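Atu0111 protein (Agrobacterium tumefaciens, PDB 2FSQ) is of unknown function but probably acts on phosphoester bonds, as 2H phosphoesterases do, in a groove between two alpha-beta lobes. Local coordinates at residues S57-T62 / F179-S184; L83-F88 / F131-T136. All coordinates share one frame; numbering follows the deposited sequence.

Contact 1: residues S57-T62 / F179-S184. With ACY (acetic acid), chain B.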
ATOM      1  N   SER A  57      -4.817  16.116  -4.240  1.00 16.15           N
ATOM      2  CA  SER A  57      -3.903  17.159  -4.692  1.00 16.81           C
ATOM      3  C   SER A  57      -2.696  17.334  -3.779  1.00 15.72           C
ATOM      4  O   SER A  57      -1.566  17.523  -4.245  1.00 16.24           O
ATOM      5  CB  SER A  57      -4.652  18.487  -4.869  1.00 17.52           C
ATOM      6  OG  SER A  57      -5.599  18.373  -5.921  1.00 21.63           O
ATOM      7  N   ALA A  58      -2.925  17.259  -2.467  1.00 15.62           N
ATOM      8  CA  ALA A  58      -1.831  17.365  -1.512  1.00 15.38           C
ATOM      9  C   ALA A  58      -0.824  16.214  -1.704  1.00 14.77           C
ATOM     10  O   ALA A  58       0.407  16.429  -1.708  1.00 15.71           O
ATOM     11  CB  ALA A  58      -2.370  17.369  -0.091  1.00 16.16           C
ATOM     12  N   ILE A  59      -1.346  15.000  -1.882  1.00 14.64           N
ATOM     13  CA  ILE A  59      -0.486  13.827  -2.013  1.00 14.05           C
ATOM     14  C   ILE A  59       0.287  13.886  -3.329  1.00 14.51           C
ATOM     15  O   ILE A  59       1.483  13.549  -3.371  1.00 15.08           O
ATOM     16  CB  ILE A  59      -1.307  12.525  -1.896  1.00 14.12           C
ATOM     17  CG1 ILE A  59      -1.791  12.376  -0.440  1.00 13.71           C
ATOM     18  CG2 ILE A  59      -0.460  11.320  -2.332  1.00 13.23           C
ATOM     19  CD1 ILE A  59      -2.817  11.269  -0.220  1.00 14.15           C
ATOM     20  N   VAL A  60      -0.379  14.373  -4.369  1.00 14.48           N
ATOM     21  CA  VAL A  60       0.254  14.515  -5.674  1.00 15.49           C
ATOM     22  C   VAL A  60       1.397  15.538  -5.608  1.00 14.86           C
ATOM     23  O   VAL A  60       2.438  15.344  -6.232  1.00 15.19           O
ATOM     24  CB  VAL A  60      -0.772  14.820  -6.769  1.00 15.37           C
ATOM     25  CG1 VAL A  60      -0.083  15.199  -8.085  1.00 16.72           C
ATOM     26  CG2 VAL A  60      -1.672  13.602  -7.006  1.00 17.69           C
ATOM     27  N   SER A  61       1.231  16.603  -4.820  0.60 15.73           N
ATOM     28  CA  SER A  61       2.326  17.557  -4.602  0.60 15.90           C
ATOM     29  C   SER A  61       3.534  16.934  -3.906  0.60 15.59           C
ATOM     30  O   SER A  61       4.680  17.197  -4.275  0.60 16.35           O
ATOM     31  CB  SER A  61       1.841  18.775  -3.819  0.60 16.29           C
ATOM     32  OG  SER A  61       0.990  19.571  -4.614  0.60 19.09           O
ATOM     33  N   THR A  62       3.272  16.110  -2.892  1.00 15.37           N
ATOM     34  CA  THR A  62       4.337  15.391  -2.191  1.00 15.63           C
ATOM     35  C   THR A  62       5.074  14.488  -3.184  1.00 15.02           C
ATOM     36  O   THR A  62       6.302  14.488  -3.261  1.00 15.56           O
ATOM     37  CB  THR A  62       3.751  14.547  -1.034  1.00 15.62           C
ATOM     38  OG1 THR A  62       2.980  15.395  -0.164  1.00 16.96           O
ATOM     39  CG2 THR A  62       4.850  13.814  -0.253  1.00 15.09           C
ATOM     40  N   PHE A 179      -0.099   0.505   8.232  1.00 11.10           N
ATOM     41  CA  PHE A 179      -0.877   1.118   7.173  1.00 11.12           C
ATOM     42  C   PHE A 179      -0.038   2.120   6.403  1.00 11.36           C
ATOM     43  O   PHE A 179       0.760   2.852   6.978  1.00 11.32           O
ATOM     44  CB  PHE A 179      -2.121   1.804   7.740  1.00 11.61           C
ATOM     45  CG  PHE A 179      -3.118   0.853   8.322  1.00 12.80           C
ATOM     46  CD1 PHE A 179      -4.037   0.195   7.510  1.00 13.27           C
ATOM     47  CD2 PHE A 179      -3.138   0.613   9.692  1.00 14.80           C
ATOM     48  CE1 PHE A 179      -4.958  -0.687   8.066  1.00 14.52           C
ATOM     49  CE2 PHE A 179      -4.053  -0.262  10.234  1.00 14.90           C
ATOM     50  CZ  PHE A 179      -4.954  -0.917   9.429  1.00 14.67           C
ATOM     51  N   HIS A 180      -0.253   2.185   5.096  1.00 10.75           N
ATOM     52  CA  HIS A 180       0.551   3.075   4.274  1.00 11.50           C
ATOM     53  C   HIS A 180      -0.116   3.336   2.947  1.00 10.66           C
ATOM     54  O   HIS A 180      -1.006   2.577   2.529  1.00 11.32           O
ATOM     55  CB  HIS A 180       1.938   2.481   4.050  1.00 12.25           C
ATOM     56  CG  HIS A 180       1.908   1.144   3.387  1.00 11.42           C
ATOM     57  ND1 HIS A 180       1.585  -0.015   4.067  1.00 11.85           N
ATOM     58  CD2 HIS A 180       2.143   0.777   2.103  1.00 13.67           C
ATOM     59  CE1 HIS A 180       1.627  -1.040   3.229  1.00 13.48           C
ATOM     60  NE2 HIS A 180       1.974  -0.589   2.035  1.00 13.90           N
ATOM     61  N   ILE A 181       0.299   4.419   2.294  1.00 11.16           N
ATOM     62  CA  ILE A 181       0.004   4.611   0.879  1.00 11.35           C
ATOM     63  C   ILE A 181       1.328   4.551   0.118  1.00 10.75           C
ATOM     64  O   ILE A 181       2.258   5.305   0.391  1.00 12.15           O
ATOM     65  CB  ILE A 181      -0.704   5.954   0.630  1.00 11.99           C
ATOM     66  CG1 ILE A 181      -2.113   5.875   1.221  1.00 13.33           C
ATOM     67  CG2 ILE A 181      -0.748   6.265  -0.864  1.00 13.65           C
ATOM     68  CD1 ILE A 181      -2.942   7.137   1.092  1.00 17.58           C
ATOM     69  N   THR A 182       1.407   3.634  -0.831  1.00 10.75           N
ATOM     70  CA  THR A 182       2.604   3.494  -1.644  1.00 10.98           C
ATOM     71  C   THR A 182       2.621   4.575  -2.725  1.00 11.37           C
ATOM     72  O   THR A 182       1.664   4.726  -3.476  1.00 12.91           O
ATOM     73  CB  THR A 182       2.610   2.101  -2.273  1.00 11.58           C
ATOM     74  OG1 THR A 182       2.724   1.135  -1.219  1.00 13.21           O
ATOM     75  CG2 THR A 182       3.785   1.943  -3.276  1.00 13.65           C
ATOM     76  N   LEU A 183       3.711   5.333  -2.766  1.00 11.17           N
ATOM     77  CA  LEU A 183       3.965   6.236  -3.881  1.00 12.41           C
ATOM     78  C   LEU A 183       4.937   5.596  -4.878  1.00 12.19           C
ATOM     79  O   LEU A 183       4.881   5.893  -6.070  1.00 13.25           O
ATOM     80  CB  LEU A 183       4.540   7.570  -3.389  1.00 12.12           C
ATOM     81  CG  LEU A 183       3.595   8.410  -2.524  1.00 14.26           C
ATOM     82  CD1 LEU A 183       4.297   9.685  -2.125  1.00 16.61           C
ATOM     83  CD2 LEU A 183       2.293   8.721  -3.252  1.00 16.58           C
ATOM     84  N   SER A 184       5.830   4.731  -4.394  1.00 12.14           N
ATOM     85  CA  SER A 184       6.837   4.143  -5.286  1.00 11.98           C
ATOM     86  C   SER A 184       7.372   2.855  -4.705  1.00 11.80           C
ATOM     87  O   SER A 184       7.156   2.549  -3.527  1.00 11.94           O
ATOM     88  CB  SER A 184       8.014   5.105  -5.512  1.00 13.01           C
ATOM     89  OG  SER A 184       8.882   5.130  -4.399  1.00 13.61           O
TER
HETATM   90  C   ACY B 450       0.806  -1.658  -0.658  1.00 28.03           C
HETATM   91  O   ACY B 450       0.626  -0.797  -1.561  1.00 28.20           O
HETATM   92  OXT ACY B 450      -0.120  -2.171   0.024  1.00 28.57           O
HETATM   93  CH3 ACY B 450       2.217  -2.062  -0.331  1.00 28.45           C

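Contact 2: residues L83-F88 / F131-T136. With ACY (acetic acid), chain B.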
ATOM      1  N   LEU A  83      -3.456   5.264  -6.580  1.00 13.64           N
ATOM      2  CA  LEU A  83      -3.108   5.491  -5.177  1.00 12.74           C
ATOM      3  C   LEU A  83      -4.187   4.980  -4.239  1.00 13.23           C
ATOM      4  O   LEU A  83      -5.383   5.208  -4.442  1.00 14.23           O
ATOM      5  CB  LEU A  83      -2.828   6.972  -4.919  1.00 13.14           C
ATOM      6  CG  LEU A  83      -1.579   7.534  -5.617  1.00 14.44           C
ATOM      7  CD1 LEU A  83      -1.459   9.064  -5.456  1.00 15.69           C
ATOM      8  CD2 LEU A  83      -0.271   6.829  -5.199  1.00 16.44           C
ATOM      9  N   HIS A  84      -3.751   4.261  -3.206  1.00 12.48           N
ATOM     10  CA  HIS A  84      -4.693   3.629  -2.299  1.00 11.79           C
ATOM     11  C   HIS A  84      -4.003   3.277  -1.007  1.00 12.01           C
ATOM     12  O   HIS A  84      -2.778   3.153  -0.963  1.00 11.74           O
ATOM     13  CB  HIS A  84      -5.221   2.308  -2.901  1.00 11.78           C
ATOM     14  CG  HIS A  84      -4.132   1.332  -3.234  1.00 12.14           C
ATOM     15  ND1 HIS A  84      -3.774   0.265  -2.430  1.00 14.74           N
ATOM     16  CD2 HIS A  84      -3.328   1.272  -4.318  1.00 11.04           C
ATOM     17  CE1 HIS A  84      -2.771  -0.390  -2.999  1.00 11.35           C
ATOM     18  NE2 HIS A  84      -2.489   0.199  -4.149  1.00 14.63           N
HETATM   19  N   MSE A  85      -4.797   3.112   0.041  1.00 11.49           N
HETATM   20  CA  MSE A  85      -4.313   2.485   1.258  1.00 11.69           C
HETATM   21  C   MSE A  85      -4.893   1.076   1.293  1.00 11.28           C
HETATM   22  O   MSE A  85      -6.109   0.903   1.330  1.00 12.43           O
HETATM   23  CB  MSE A  85      -4.781   3.238   2.507  1.00 11.94           C
HETATM   24  CG  MSE A  85      -4.203   2.600   3.765  1.00 11.91           C
HETATM   25 SE   MSE A  85      -4.974   3.402   5.394  0.75 15.79          SE
HETATM   26  CE  MSE A  85      -6.585   2.315   5.458  1.00 14.56           C
ATOM     27  N   THR A  86      -4.037   0.057   1.325  1.00 11.29           N
ATOM     28  CA  THR A  86      -4.529  -1.319   1.502  1.00 11.10           C
ATOM     29  C   THR A  86      -5.093  -1.479   2.919  1.00 11.00           C
ATOM     30  O   THR A  86      -4.522  -0.989   3.899  1.00 11.83           O
ATOM     31  CB  THR A  86      -3.398  -2.307   1.237  1.00 11.50           C
ATOM     32  OG1 THR A  86      -2.969  -2.116  -0.113  1.00 13.34           O
ATOM     33  CG2 THR A  86      -3.846  -3.770   1.423  1.00 12.36           C
ATOM     34  N   VAL A  87      -6.267  -2.102   2.995  1.00 11.03           N
ATOM     35  CA  VAL A  87      -6.878  -2.424   4.285  1.00 11.63           C
ATOM     36  C   VAL A  87      -6.556  -3.874   4.650  1.00 11.73           C
ATOM     37  O   VAL A  87      -6.193  -4.163   5.783  1.00 11.68           O
ATOM     38  CB  VAL A  87      -8.398  -2.231   4.243  1.00 11.60           C
ATOM     39  CG1 VAL A  87      -9.056  -2.604   5.578  1.00 13.88           C
ATOM     40  CG2 VAL A  87      -8.714  -0.773   3.895  1.00 14.02           C
ATOM     41  N   PHE A  88      -6.666  -4.781   3.678  1.00 11.35           N
ATOM     42  CA  PHE A  88      -6.344  -6.199   3.915  1.00 11.31           C
ATOM     43  C   PHE A  88      -5.885  -6.814   2.610  1.00 11.81           C
ATOM     44  O   PHE A  88      -6.628  -6.782   1.628  1.00 12.31           O
ATOM     45  CB  PHE A  88      -7.577  -6.940   4.457  1.00 11.73           C
ATOM     46  CG  PHE A  88      -7.278  -8.335   4.920  1.00 11.86           C
ATOM     47  CD1 PHE A  88      -6.900  -8.569   6.229  1.00 12.41           C
ATOM     48  CD2 PHE A  88      -7.387  -9.422   4.049  1.00 11.50           C
ATOM     49  CE1 PHE A  88      -6.624  -9.857   6.681  1.00 12.88           C
ATOM     50  CE2 PHE A  88      -7.097 -10.722   4.489  1.00 12.30           C
ATOM     51  CZ  PHE A  88      -6.746 -10.939   5.802  1.00 11.71           C
ATOM     52  N   PHE A 131     -13.974   4.824   9.482  1.00 14.57           N
ATOM     53  CA  PHE A 131     -12.766   5.247  10.172  1.00 14.85           C
ATOM     54  C   PHE A 131     -12.090   6.364   9.389  1.00 14.62           C
ATOM     55  O   PHE A 131     -12.274   6.489   8.174  1.00 16.23           O
ATOM     56  CB  PHE A 131     -11.805   4.064  10.361  1.00 14.74           C
ATOM     57  CG  PHE A 131     -11.481   3.319   9.079  1.00 15.21           C
ATOM     58  CD1 PHE A 131     -10.444   3.739   8.235  1.00 14.85           C
ATOM     59  CD2 PHE A 131     -12.209   2.184   8.723  1.00 15.48           C
ATOM     60  CE1 PHE A 131     -10.144   3.021   7.054  1.00 15.37           C
ATOM     61  CE2 PHE A 131     -11.914   1.473   7.566  1.00 16.44           C
ATOM     62  CZ  PHE A 131     -10.886   1.901   6.725  1.00 15.29           C
ATOM     63  N   ASN A 132     -11.321   7.171  10.111  1.00 14.17           N
ATOM     64  CA  ASN A 132     -10.517   8.230   9.540  1.00 14.13           C
ATOM     65  C   ASN A 132      -9.052   7.940   9.817  1.00 13.54           C
ATOM     66  O   ASN A 132      -8.716   7.482  10.909  1.00 13.50           O
ATOM     67  CB  ASN A 132     -10.877   9.543  10.228  1.00 14.59           C
ATOM     68  CG  ASN A 132     -12.309   9.941   9.997  1.00 16.08           C
ATOM     69  OD1 ASN A 132     -12.742  10.066   8.856  1.00 18.14           O
ATOM     70  ND2 ASN A 132     -13.055  10.147  11.082  1.00 17.66           N
HETATM   71  N   MSE A 133      -8.198   8.180   8.823  1.00 12.52           N
HETATM   72  CA  MSE A 133      -6.762   7.940   8.934  1.00 12.33           C
HETATM   73  C   MSE A 133      -6.009   9.249   8.733  1.00 11.08           C
HETATM   74  O   MSE A 133      -6.523  10.174   8.077  1.00 11.97           O
HETATM   75  CB  MSE A 133      -6.294   6.918   7.880  1.00 12.19           C
HETATM   76  CG  MSE A 133      -7.109   5.628   7.831  1.00 12.90           C
HETATM   77 SE   MSE A 133      -6.898   4.513   9.419  0.75 18.24          SE
HETATM   78  CE  MSE A 133      -5.063   3.891   9.209  1.00 15.08           C
ATOM     79  N   ARG A 134      -4.802   9.327   9.273  1.00 12.24           N
ATOM     80  CA  ARG A 134      -3.926  10.499   9.109  1.00 12.70           C
ATOM     81  C   ARG A 134      -2.523  10.022   8.783  1.00 12.85           C
ATOM     82  O   ARG A 134      -2.134   8.894   9.136  1.00 13.27           O
ATOM     83  CB  ARG A 134      -3.892  11.400  10.350  1.00 13.25           C
ATOM     84  CG  ARG A 134      -3.380  10.731  11.578  1.00 15.57           C
ATOM     85  CD  ARG A 134      -3.487  11.735  12.702  1.00 19.29           C
ATOM     86  NE  ARG A 134      -3.291  11.135  14.011  1.00 24.97           N
ATOM     87  CZ  ARG A 134      -2.154  11.224  14.680  1.00 27.86           C
ATOM     88  NH1 ARG A 134      -1.116  11.860  14.138  1.00 28.71           N
ATOM     89  NH2 ARG A 134      -2.052  10.665  15.873  1.00 29.26           N
ATOM     90  N   VAL A 135      -1.754  10.878   8.113  0.60 13.05           N
ATOM     91  CA  VAL A 135      -0.362  10.567   7.777  0.60 13.59           C
ATOM     92  C   VAL A 135       0.582  10.920   8.926  0.60 13.96           C
ATOM     93  O   VAL A 135       0.546  12.036   9.451  0.60 14.10           O
ATOM     94  CB  VAL A 135       0.092  11.250   6.448  0.60 13.78           C
ATOM     95  CG1 VAL A 135       0.054  12.787   6.540  0.60 13.55           C
ATOM     96  CG2 VAL A 135       1.490  10.752   6.012  0.60 14.13           C
ATOM     97  N   THR A 136       1.424   9.963   9.310  1.00 13.87           N
ATOM     98  CA  THR A 136       2.330  10.134  10.442  1.00 15.10           C
ATOM     99  C   THR A 136       3.800  10.124  10.043  1.00 14.91           C
ATOM    100  O   THR A 136       4.646  10.544  10.831  1.00 16.86           O
ATOM    101  CB  THR A 136       2.100   9.056  11.497  1.00 15.84           C
ATOM    102  OG1 THR A 136       2.248   7.776  10.885  1.00 17.14           O
ATOM    103  CG2 THR A 136       0.681   9.159  12.032  1.00 16.69           C
TER
HETATM  104  C   ACY B 450       0.806  -1.658  -0.658  1.00 28.03           C
HETATM  105  O   ACY B 450       0.626  -0.797  -1.561  1.00 28.20           O
HETATM  106  OXT ACY B 450      -0.120  -2.171   0.024  1.00 28.57           O
HETATM  107  CH3 ACY B 450       2.217  -2.062  -0.331  1.00 28.45           C

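Contact 1: residues S57-T62 / F179-S184
Behind the second HxT motif of this 2H-type fold (H180, I181, T182), helix 54-67 packs on strand 179-182 through I59, which lies against I181 and L183. The two branches of I59 divide the work. CG1 lies beside the backbone N (chi1 -70°), which leaves CG2 anti to that nitrogen and turned to L183 CD2, 3.9 Å away. The other branch, nearly extended about chi2, carries CD1 to within 4.3 Å of I181 CD1, so methyl meets methyl in both pairs. L183 stretches out from the strand end and its side chain crosses that of I59 obliquely. All three residues are buried. The interface is apolar and small, about 151 Å² summed over both sides, and L209 of helix 195-212 also touches I59, while L83 touches both I59 and L183.

The alternation of the strand puts H180 and T182 on the face turned from the helix. The imidazole of H180 is held by ND1, which is hydrogen-bonded to the backbone O of E178. T182 OG1 sits at the ring edge, in its plane, and donates a hydrogen bond of 2.9 Å to O of a bound acetate, probably from the crystallisation liquor. The acetate lies close to the histidine as well, although its methyl is modelled too near the ring for that placement to be trusted. A histidine and a threonine two residues apart, on the groove side of a strand backed by a helix, is the arrangement typical of the HxT half-sites of 2H phosphoesterases.

Contact 2: residues L83-F88 / F131-T136
F131, just before strand 133-139, and M133, its first residue, meet M85 and V87, which belong to the strand bearing the first HxT motif of the 2H fold (H84, M85, T86). F131 comes first. Its ring receives the selenomethionine methyl of M85, CE standing 4.0 Å from F131 CE1, and CZ of F131 is 4.5 Å from CG2 of V87. The side chains of F131 and M85 pass each other at a slant, and W159 meets the same phenyl ring edge-to-face, with helix 150-167 touching it further through D152 and I155. N132 follows as a backbone link, its N hydrogen-bonded to OD1 of D152.

M133 then turns inward. Its chain folds twice, chi2 -68° and chi3 -70°, which curls CE back to lie 3.8 Å from SE of M85, while CG is also close to that selenium. M85 meets it at about a right angle: extended as far as SE, it bends at chi3 (84°), and this swing sends CE on to F131. M145 of strand 142-147 touches both selenomethionines, so the cluster joins the sheet that includes strand 84-92 to the one that includes strand 133-139. Beyond M133, V135 packs on M143 of the adjoining strand.

On the first segment, V87 and F88 both face V45, a classic beta bulge just after the motif. H84 and T86 point away from the selenomethionine cluster, with T86 OG1 in the plane of the H84 ring at its edge and donating a 2.9 Å hydrogen bond to OXT of the bound acetate.

In the fold
From the N terminus the chain runs through helix 54-67, the first partner of contact 1, then enters the strand holding residues 83-88. Contact 2 closes when the chain reaches residues 131-136, 43 residues on. Contact 1 closes later, when residues 179-184 reach helix 54-67, so contact 2 is nested within its loop. Their centres lie 11 Å apart, and they touch directly: L83 packs on the T182 carbonyl, M85 on that of H180, and M133 on F179. Together they tie a helix and two antiparallel sheets around a groove, where a single acetate bridges the threonines of the two HxT motifs, consistent with a 2H-type active site.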